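PDB 4WES: nitrogenase molybdenum-iron protein alpha chain from Clostridium pasteurianum, which forms, with the beta chain, the nitrogenase component that reduces dinitrogen to ammonia, housing an iron-molybdenum cofactor and sharing an [8Fe-7S] cluster. Local coordinates for residues A[137-142]-A[167-172]; A[68-73]-A[104-109]; A[195-200]-A[244-249]. All coordinates share one frame; numbering follows the deposited sequence.

Interaction 1 (A[137-142]-A[167-172])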
loop_
_atom_site.group_PDB
_atom_site.type_symbol
_atom_site.label_atom_id
_atom_site.label_comp_id
_atom_site.label_asym_id
_atom_site.label_seq_id
_atom_site.Cartn_x
_atom_site.Cartn_y
_atom_site.Cartn_z
ATOM N N ALA A 137 16.843 -1.813 36.300
ATOM C CA ALA A 137 16.788 -1.331 37.669
ATOM C C ALA A 137 16.341 -2.426 38.634
ATOM O O ALA A 137 16.706 -2.445 39.805
ATOM C CB ALA A 137 15.867 -0.140 37.751
ATOM N N ALA A 138 15.482 -3.313 38.132
ATOM C CA ALA A 138 14.848 -4.392 38.908
ATOM C C ALA A 138 14.252 -5.361 37.921
ATOM O O ALA A 138 14.072 -5.025 36.746
ATOM C CB ALA A 138 13.796 -3.860 39.855
ATOM N N ILE A 139 13.929 -6.535 38.418
ATOM C CA ILE A 139 13.212 -7.565 37.658
ATOM C C ILE A 139 11.974 -7.945 38.418
ATOM O O ILE A 139 12.005 -8.083 39.647
ATOM C CB ILE A 139 14.126 -8.782 37.400
ATOM C CG1 ILE A 139 15.290 -8.355 36.490
ATOM C CG2 ILE A 139 13.336 -9.966 36.823
ATOM C CD1 ILE A 139 16.393 -9.383 36.328
ATOM N N GLY A 140 10.848 -8.077 37.707
ATOM C CA GLY A 140 9.639 -8.647 38.283
ATOM C C GLY A 140 9.389 -10.033 37.719
ATOM O O GLY A 140 9.693 -10.302 36.558
ATOM N N VAL A 141 8.807 -10.904 38.549
ATOM C CA VAL A 141 8.406 -12.243 38.166
ATOM C C VAL A 141 6.937 -12.391 38.486
ATOM O O VAL A 141 6.536 -12.190 39.639
ATOM C CB VAL A 141 9.156 -13.299 38.964
ATOM C CG1 VAL A 141 8.655 -14.686 38.574
ATOM C CG2 VAL A 141 10.656 -13.156 38.752
ATOM N N TYR A 142 6.122 -12.751 37.486
ATOM C CA TYR A 142 4.681 -12.725 37.624
ATOM C C TYR A 142 4.119 -14.129 37.415
ATOM O O TYR A 142 4.313 -14.718 36.344
ATOM C CB TYR A 142 4.070 -11.744 36.598
ATOM C CG TYR A 142 4.612 -10.361 36.827
ATOM C CD1 TYR A 142 4.018 -9.481 37.706
ATOM C CD2 TYR A 142 5.773 -9.964 36.218
ATOM C CE1 TYR A 142 4.571 -8.241 37.960
ATOM C CE2 TYR A 142 6.374 -8.743 36.479
ATOM C CZ TYR A 142 5.755 -7.877 37.361
ATOM O OH TYR A 142 6.323 -6.652 37.661
ATOM N N ILE A 167 20.583 -6.868 42.189
ATOM C CA ILE A 167 19.483 -5.919 41.986
ATOM C C ILE A 167 18.226 -6.557 42.548
ATOM O O ILE A 167 18.153 -7.774 42.755
ATOM C CB ILE A 167 19.269 -5.499 40.489
ATOM C CG1 ILE A 167 18.857 -6.684 39.620
ATOM C CG2 ILE A 167 20.503 -4.767 39.980
ATOM C CD1 ILE A 167 18.307 -6.254 38.282
ATOM N N PRO A 168 17.190 -5.737 42.763
ATOM C CA PRO A 168 15.961 -6.292 43.331
ATOM C C PRO A 168 15.235 -7.201 42.332
ATOM O O PRO A 168 15.221 -6.900 41.123
ATOM C CB PRO A 168 15.130 -5.057 43.630
ATOM C CG PRO A 168 16.132 -3.920 43.799
ATOM C CD PRO A 168 17.158 -4.275 42.763
ATOM N N VAL A 169 14.647 -8.275 42.835
ATOM C CA VAL A 169 13.787 -9.150 42.046
ATOM C C VAL A 169 12.513 -9.299 42.846
ATOM O O VAL A 169 12.538 -9.760 43.983
ATOM C CB VAL A 169 14.432 -10.513 41.743
ATOM C CG1 VAL A 169 13.563 -11.313 40.813
ATOM C CG2 VAL A 169 15.819 -10.341 41.122
ATOM N N HIS A 170 11.390 -8.924 42.255
ATOM C CA HIS A 170 10.107 -8.903 42.957
ATOM C C HIS A 170 9.171 -9.943 42.384
ATOM O O HIS A 170 8.842 -9.899 41.193
ATOM C CB HIS A 170 9.449 -7.542 42.845
ATOM C CG HIS A 170 10.316 -6.438 43.372
ATOM N ND1 HIS A 170 10.701 -6.390 44.687
ATOM C CD2 HIS A 170 10.862 -5.355 42.785
ATOM C CE1 HIS A 170 11.436 -5.314 44.883
ATOM N NE2 HIS A 170 11.571 -4.677 43.751
ATOM N N ALA A 171 8.753 -10.867 43.238
ATOM C CA ALA A 171 7.784 -11.906 42.851
ATOM C C ALA A 171 6.353 -11.488 43.169
ATOM O O ALA A 171 6.071 -10.932 44.222
ATOM C CB ALA A 171 8.119 -13.218 43.553
ATOM N N PHE A 172 5.432 -11.856 42.278
ATOM C CA PHE A 172 4.016 -11.561 42.448
ATOM C C PHE A 172 3.210 -12.821 42.198
ATOM O O PHE A 172 3.228 -13.347 41.076
ATOM C CB PHE A 172 3.560 -10.477 41.463
ATOM C CG PHE A 172 4.270 -9.165 41.634
ATOM C CD1 PHE A 172 5.487 -8.926 41.044
ATOM C CD2 PHE A 172 3.707 -8.153 42.401
ATOM C CE1 PHE A 172 6.159 -7.727 41.201
ATOM C CE2 PHE A 172 4.358 -6.935 42.564
ATOM C CZ PHE A 172 5.596 -6.726 41.985
#

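Interaction 2 (A[68-73]-A[104-109])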
loop_
_atom_site.group_PDB
_atom_site.type_symbol
_atom_site.label_atom_id
_atom_site.label_comp_id
_atom_site.label_asym_id
_atom_site.label_seq_id
_atom_site.Cartn_x
_atom_site.Cartn_y
_atom_site.Cartn_z
ATOM N N ASP A 68 11.702 0.770 33.352
ATOM C CA ASP A 68 13.113 0.339 33.456
ATOM C C ASP A 68 13.249 -0.886 34.351
ATOM O O ASP A 68 14.373 -1.255 34.745
ATOM C CB ASP A 68 14.030 1.478 33.892
ATOM C CG ASP A 68 13.678 2.063 35.241
ATOM O OD1 ASP A 68 12.652 1.705 35.835
ATOM O OD2 ASP A 68 14.464 2.909 35.670
ATOM N N MET A 69 12.124 -1.554 34.603
ATOM C CA MET A 69 12.075 -2.859 35.231
ATOM C C MET A 69 11.761 -3.903 34.178
ATOM O O MET A 69 10.856 -3.671 33.374
ATOM C CB MET A 69 11.018 -2.790 36.351
ATOM C CG MET A 69 10.699 -4.022 37.151
ATOM S SD MET A 69 9.725 -3.513 38.586
ATOM C CE MET A 69 9.351 -5.177 39.196
ATOM N N VAL A 70 12.498 -5.019 34.158
ATOM C CA VAL A 70 12.165 -6.121 33.238
ATOM C C VAL A 70 11.108 -7.001 33.895
ATOM O O VAL A 70 11.326 -7.552 34.950
ATOM C CB VAL A 70 13.422 -6.929 32.840
ATOM C CG1 VAL A 70 13.032 -8.245 32.174
ATOM C CG2 VAL A 70 14.302 -6.107 31.937
ATOM N N HIS A 71 9.935 -7.086 33.247
ATOM C CA HIS A 71 8.814 -7.840 33.781
ATOM C C HIS A 71 8.716 -9.200 33.104
ATOM O O HIS A 71 8.408 -9.287 31.930
ATOM C CB HIS A 71 7.504 -7.058 33.560
ATOM C CG HIS A 71 7.539 -5.691 34.148
ATOM N ND1 HIS A 71 7.436 -5.445 35.493
ATOM C CD2 HIS A 71 7.668 -4.497 33.536
ATOM C CE1 HIS A 71 7.521 -4.139 35.681
ATOM N NE2 HIS A 71 7.636 -3.547 34.508
ATOM N N ILE A 72 9.048 -10.254 33.853
ATOM C CA ILE A 72 9.072 -11.612 33.309
ATOM C C ILE A 72 7.820 -12.359 33.717
ATOM O O ILE A 72 7.582 -12.590 34.907
ATOM C CB ILE A 72 10.311 -12.412 33.773
ATOM C CG1 ILE A 72 11.616 -11.657 33.451
ATOM C CG2 ILE A 72 10.297 -13.792 33.132
ATOM C CD1 ILE A 72 12.868 -12.369 33.960
ATOM N N THR A 73 7.007 -12.730 32.727
ATOM C CA THR A 73 5.859 -13.591 32.991
ATOM C C THR A 73 6.337 -15.037 33.113
ATOM O O THR A 73 6.934 -15.566 32.187
ATOM C CB THR A 73 4.839 -13.496 31.847
ATOM O OG1 THR A 73 4.433 -12.118 31.732
ATOM C CG2 THR A 73 3.671 -14.415 32.063
ATOM N N TYR A 104 8.842 -4.477 24.484
ATOM C CA TYR A 104 9.207 -5.867 24.648
ATOM C C TYR A 104 8.234 -6.582 25.565
ATOM O O TYR A 104 7.670 -5.970 26.457
ATOM C CB TYR A 104 10.597 -6.023 25.286
ATOM C CG TYR A 104 11.709 -5.394 24.515
ATOM C CD1 TYR A 104 12.487 -6.122 23.638
ATOM C CD2 TYR A 104 12.026 -4.045 24.663
ATOM C CE1 TYR A 104 13.529 -5.528 22.932
ATOM C CE2 TYR A 104 13.061 -3.463 23.959
ATOM C CZ TYR A 104 13.828 -4.203 23.112
ATOM O OH TYR A 104 14.845 -3.597 22.426
ATOM N N VAL A 105 8.086 -7.899 25.383
ATOM C CA VAL A 105 7.555 -8.754 26.453
ATOM C C VAL A 105 8.522 -9.902 26.701
ATOM O O VAL A 105 9.143 -10.437 25.767
ATOM C CB VAL A 105 6.137 -9.291 26.168
ATOM C CG1 VAL A 105 5.116 -8.171 26.281
ATOM C CG2 VAL A 105 6.033 -10.006 24.823
ATOM N N PHE A 106 8.580 -10.280 27.977
ATOM C CA PHE A 106 9.534 -11.266 28.470
ATOM C C PHE A 106 8.796 -12.393 29.164
ATOM O O PHE A 106 7.905 -12.133 29.950
ATOM C CB PHE A 106 10.456 -10.596 29.485
ATOM C CG PHE A 106 11.235 -9.435 28.937
ATOM C CD1 PHE A 106 12.353 -9.653 28.158
ATOM C CD2 PHE A 106 10.849 -8.146 29.180
ATOM C CE1 PHE A 106 13.053 -8.584 27.663
ATOM C CE2 PHE A 106 11.573 -7.057 28.716
ATOM C CZ PHE A 106 12.661 -7.287 27.929
ATOM N N SER A 107 9.224 -13.633 28.939
ATOM C CA SER A 107 8.581 -14.721 29.645
ATOM C C SER A 107 9.450 -15.953 29.667
ATOM O O SER A 107 10.489 -16.054 28.997
ATOM C CB SER A 107 7.285 -15.083 28.982
ATOM O OG SER A 107 7.540 -15.770 27.773
ATOM N N THR A 108 9.025 -16.932 30.491
ATOM C CA THR A 108 9.709 -18.211 30.555
ATOM C C THR A 108 9.116 -19.228 29.591
ATOM O O THR A 108 9.660 -20.324 29.470
ATOM C CB THR A 108 9.655 -18.783 31.970
ATOM O OG1 THR A 108 8.288 -18.861 32.381
ATOM C CG2 THR A 108 10.454 -17.918 32.944
ATOM N N ASP A 109 8.044 -18.874 28.858
ATOM C CA ASP A 109 7.560 -19.713 27.767
ATOM C C ASP A 109 7.466 -21.191 28.198
ATOM O O ASP A 109 8.035 -22.071 27.584
ATOM C CB ASP A 109 8.471 -19.533 26.542
ATOM C CG ASP A 109 8.013 -20.221 25.284
ATOM O OD1 ASP A 109 6.815 -20.563 25.131
ATOM O OD2 ASP A 109 8.888 -20.377 24.406
HETATM O O HOH W 1 7.068 -8.377 29.792
HETATM O O HOH W 2 5.360 -10.838 29.524
#

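Interaction 3 (A[195-200]-A[244-249])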
loop_
_atom_site.group_PDB
_atom_site.type_symbol
_atom_site.label_atom_id
_atom_site.label_comp_id
_atom_site.label_asym_id
_atom_site.label_seq_id
_atom_site.Cartn_x
_atom_site.Cartn_y
_atom_site.Cartn_z
ATOM N N THR A 195 5.649 -2.616 50.392
ATOM C CA THR A 195 6.645 -3.053 51.357
ATOM C C THR A 195 8.029 -3.165 50.781
ATOM O O THR A 195 9.007 -2.983 51.508
ATOM C CB THR A 195 6.242 -4.358 52.026
ATOM O OG1 THR A 195 6.122 -5.378 51.060
ATOM C CG2 THR A 195 4.907 -4.229 52.765
ATOM N N ASP A 196 8.135 -3.480 49.490
ATOM C CA ASP A 196 9.447 -3.844 48.941
ATOM C C ASP A 196 10.044 -2.791 48.015
ATOM O O ASP A 196 11.219 -2.914 47.638
ATOM C CB ASP A 196 9.359 -5.205 48.215
ATOM C CG ASP A 196 8.922 -6.335 49.119
ATOM O OD1 ASP A 196 8.791 -6.132 50.334
ATOM O OD2 ASP A 196 8.661 -7.427 48.594
ATOM N N ILE A 197 9.248 -1.786 47.653
ATOM C CA ILE A 197 9.713 -0.738 46.745
ATOM C C ILE A 197 9.624 0.656 47.394
ATOM O O ILE A 197 10.613 1.360 47.535
ATOM C CB ILE A 197 9.032 -0.792 45.334
ATOM C CG1 ILE A 197 9.132 -2.197 44.754
ATOM C CG2 ILE A 197 9.654 0.263 44.436
ATOM C CD1 ILE A 197 8.449 -2.352 43.416
ATOM N N ILE A 198 8.405 1.071 47.735
ATOM C CA ILE A 198 8.184 2.411 48.277
ATOM C C ILE A 198 8.994 2.607 49.560
ATOM O O ILE A 198 8.946 1.777 50.484
ATOM C CB ILE A 198 6.675 2.663 48.547
ATOM C CG1 ILE A 198 5.928 2.702 47.212
ATOM C CG2 ILE A 198 6.471 3.943 49.349
ATOM C CD1 ILE A 198 4.424 2.882 47.334
ATOM N N GLY A 199 9.718 3.730 49.625
ATOM C CA GLY A 199 10.506 4.101 50.800
ATOM C C GLY A 199 11.886 3.494 50.838
ATOM O O GLY A 199 12.609 3.713 51.787
ATOM N N LYS A 200 12.265 2.771 49.784
ATOM C CA LYS A 200 13.614 2.218 49.687
ATOM C C LYS A 200 14.627 3.193 49.110
ATOM O O LYS A 200 15.818 2.928 49.165
ATOM C CB LYS A 200 13.620 0.911 48.916
ATOM C CG LYS A 200 12.775 -0.201 49.499
ATOM C CD LYS A 200 13.219 -0.702 50.847
ATOM C CE LYS A 200 12.339 -1.846 51.293
ATOM N NZ LYS A 200 12.614 -2.282 52.690
ATOM N N ALA A 244 6.676 5.593 34.811
ATOM C CA ALA A 244 7.510 5.599 35.998
ATOM C C ALA A 244 8.836 4.912 35.778
ATOM O O ALA A 244 8.938 3.897 35.096
ATOM C CB ALA A 244 6.798 4.889 37.144
ATOM N N THR A 245 9.861 5.458 36.442
ATOM C CA THR A 245 11.061 4.699 36.717
ATOM C C THR A 245 10.908 3.958 38.033
ATOM O O THR A 245 10.172 4.388 38.950
ATOM C CB THR A 245 12.309 5.594 36.817
ATOM O OG1 THR A 245 12.142 6.471 37.927
ATOM C CG2 THR A 245 12.532 6.340 35.528
ATOM N N TYR A 246 11.670 2.874 38.165
ATOM C CA TYR A 246 11.712 2.146 39.421
ATOM C C TYR A 246 12.125 3.051 40.576
ATOM O O TYR A 246 11.544 3.029 41.673
ATOM C CB TYR A 246 12.664 0.955 39.254
ATOM C CG TYR A 246 12.755 0.059 40.447
ATOM C CD1 TYR A 246 11.767 -0.872 40.718
ATOM C CD2 TYR A 246 13.859 0.118 41.314
ATOM C CE1 TYR A 246 11.837 -1.717 41.791
ATOM C CE2 TYR A 246 13.936 -0.749 42.388
ATOM C CZ TYR A 246 12.940 -1.655 42.641
ATOM O OH TYR A 246 13.027 -2.478 43.724
ATOM N N GLU A 247 13.149 3.888 40.347
ATOM C CA GLU A 247 13.644 4.774 41.391
ATOM C C GLU A 247 12.576 5.759 41.846
ATOM O O GLU A 247 12.495 6.085 43.040
ATOM C CB GLU A 247 14.891 5.476 40.889
ATOM C CG GLU A 247 15.494 6.461 41.881
ATOM C CD GLU A 247 16.749 7.057 41.315
ATOM O OE1 GLU A 247 16.725 8.267 41.016
ATOM O OE2 GLU A 247 17.741 6.312 41.170
ATOM N N LYS A 248 11.750 6.252 40.933
ATOM C CA LYS A 248 10.688 7.161 41.363
ATOM C C LYS A 248 9.699 6.448 42.266
ATOM O O LYS A 248 9.196 7.029 43.244
ATOM C CB LYS A 248 9.997 7.855 40.181
ATOM C CG LYS A 248 10.901 8.966 39.669
ATOM C CD LYS A 248 10.634 9.557 38.330
ATOM C CE LYS A 248 9.404 10.367 38.322
ATOM N NZ LYS A 248 9.145 11.101 37.009
ATOM N N VAL A 249 9.353 5.191 41.956
ATOM C CA VAL A 249 8.487 4.468 42.852
ATOM C C VAL A 249 9.159 4.263 44.220
ATOM O O VAL A 249 8.520 4.404 45.271
ATOM C CB VAL A 249 8.021 3.142 42.225
ATOM C CG1 VAL A 249 7.042 2.429 43.127
ATOM C CG2 VAL A 249 7.383 3.371 40.843
HETATM O O HOH W 3 13.370 -1.677 46.269
#

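Interaction 1 (A[137-142]-A[167-172])
The carbonyl oxygen I139 O is held twice by the facing strand: H170 N donates a hydrogen bond of 2.8 Å at 163°, and V169 CA, 3.2 Å from I139 O, adds a CA-H...O contact. Such pairs of N-H and CA-H donors recur along two parallel strands, 138-142 and 169-172, joined through helix 154-165 in a beta-alpha-beta crossover. I139 N binds P168 O, V141 N binds H170 O at 2.8 Å, and F172 N closes the series on V141 O, the last bond being the most bent.

The side chains separate onto two faces. On that of I139 and V169, I139 CG2 meets V169 CG1, and both residues pack against helix 154-165. On the other, Y142 and F172 run side by side, each with CG anti to its carbonyl carbon (chi1 near -60°), and are covered by helix 54-63. Their planes are 5° apart, but the rings are slid so far that they barely overlap, with centroids 4.9 Å apart. V141 O lies at the edge of the F172 ring. The same torsion folds the phenol of Y142 back along its own strand over G140, where the lack of a side chain permits Y142 OH to come within 3.9 Å of G140 CA. From there Y142 OH hydrogen-bonds H71 ND1 on the neighbouring strand 69-74.

Interaction 2 (A[68-73]-A[104-109])
V70 sets one methyl, CG1, over a face of the F106 ring, 3.9 Å from its centroid and 19° off the ring normal, a CH-pi contact in which the side chains cross at about a right angle. It is the close-packed part of the junction between strand 69-73 and the short strand 106-107, outermost within this chain, which form a parallel pair in the four-stranded sheet. A chi1 of -59° swings the F106 ring to the side of its backbone N, against V70; H71 O sits at the ring edge, and F134 and A130 of helix 120-134 close the same apolar region around F106 and V70.

The backbones are less tightly joined. Two direct bonds, T73 N to F106 O and T108 N to T73 O, both 3.0 Å, fasten the end near T73. Before it the strands diverge: H71 O and F106 N stand 4.1 Å apart, and a water spans them, donating to H71 O at 2.7 Å and accepting from F106 N. A second water donates to F106 O at 2.9 Å and hydrogen-bonds T73 OG1. F106 O is thus gripped by both T73 N and a water.

On its other side, strand 106-107 pairs antiparallel with a strand of the beta chain, extending the sheet across the subunit interface. T73 meets the [8Fe-7S] surroundings twice, by packing on C79, a cluster ligand, and through its hydroxyl, bonded to Y55 OH of the cluster pocket; where the strands part, a water carries the polar pairing of H71 O and F106 N.

Interaction 3 (A[195-200]-A[244-249])
I197 drives its two branches against Y246 and V249, the residues one helical turn apart that line the near side of helix 246-250. These three have the most surface buried in the contact. With chi1 of -51°, I197 CG1 lies anti to the carbonyl carbon and carries CD1 to the ring of Y246, where it meets CE1 at 3.8 Å. The other branch, CG2, presses on V249 CG1 at 3.6 Å while also coming to 4.0 Å from Y246 CE1. The isoleucine therefore fills the groove between tyrosine and valine.

I197 stands where the chain leaves helix 182-196: it is the first residue with non-helical torsions and opens a type II turn that ends at K200, with G199 taking the positive phi. Within that turn I198 lies against the carbonyl of V249, its CA 3.6 Å from V249 O and its CG1 close to the same oxygen, and its side chain also packs on helix 263-277. G199 pairs through its backbone with Q250.

The partner helix begins with T245 as N-cap, whose OG1 accepts from K248 N, while Y246 N is bound by D68 OD1. A chi1 of -177° stretches the Y246 ring away from its backbone N, toward I197, with the hydroxyl alongside I197 CG1. Y246 OH hydrogen-bonds H170 NE2 on strand 169-172 and a water at 2.7 Å; that water donates to D196 O at 2.8 Å.

Packing away from the cluster sites thus joins a helix terminus to a helix start by buried branched side chains, while the single phenol oxygen is satisfied by an imidazole and a water, linking the apolar groove to the neighbouring sheet.

Overall arrangement
From the N terminus the three contacts follow in series, and none nests in or crosses another. Interaction 2 first closes the excursion from strand 69-74 to strand 106-107; interaction 1 then closes the crossover from strand 138-143 to strand 169-172. They form the two outer pairs of a parallel sheet ordered 106-107, 69-74, 138-143, 169-172, and backbone bonds between strands 69-74 and 138-143 join them. Interaction 3 opens just after, at the end of helix 182-196, and closes past the first strands of a second parallel sheet, at helix 246-250. Residues of 244-249 reach back to both earlier contacts, touching 68-73 and 167-172, so interaction 3 flanks the first sheet at its end remote from the [8Fe-7S] cluster.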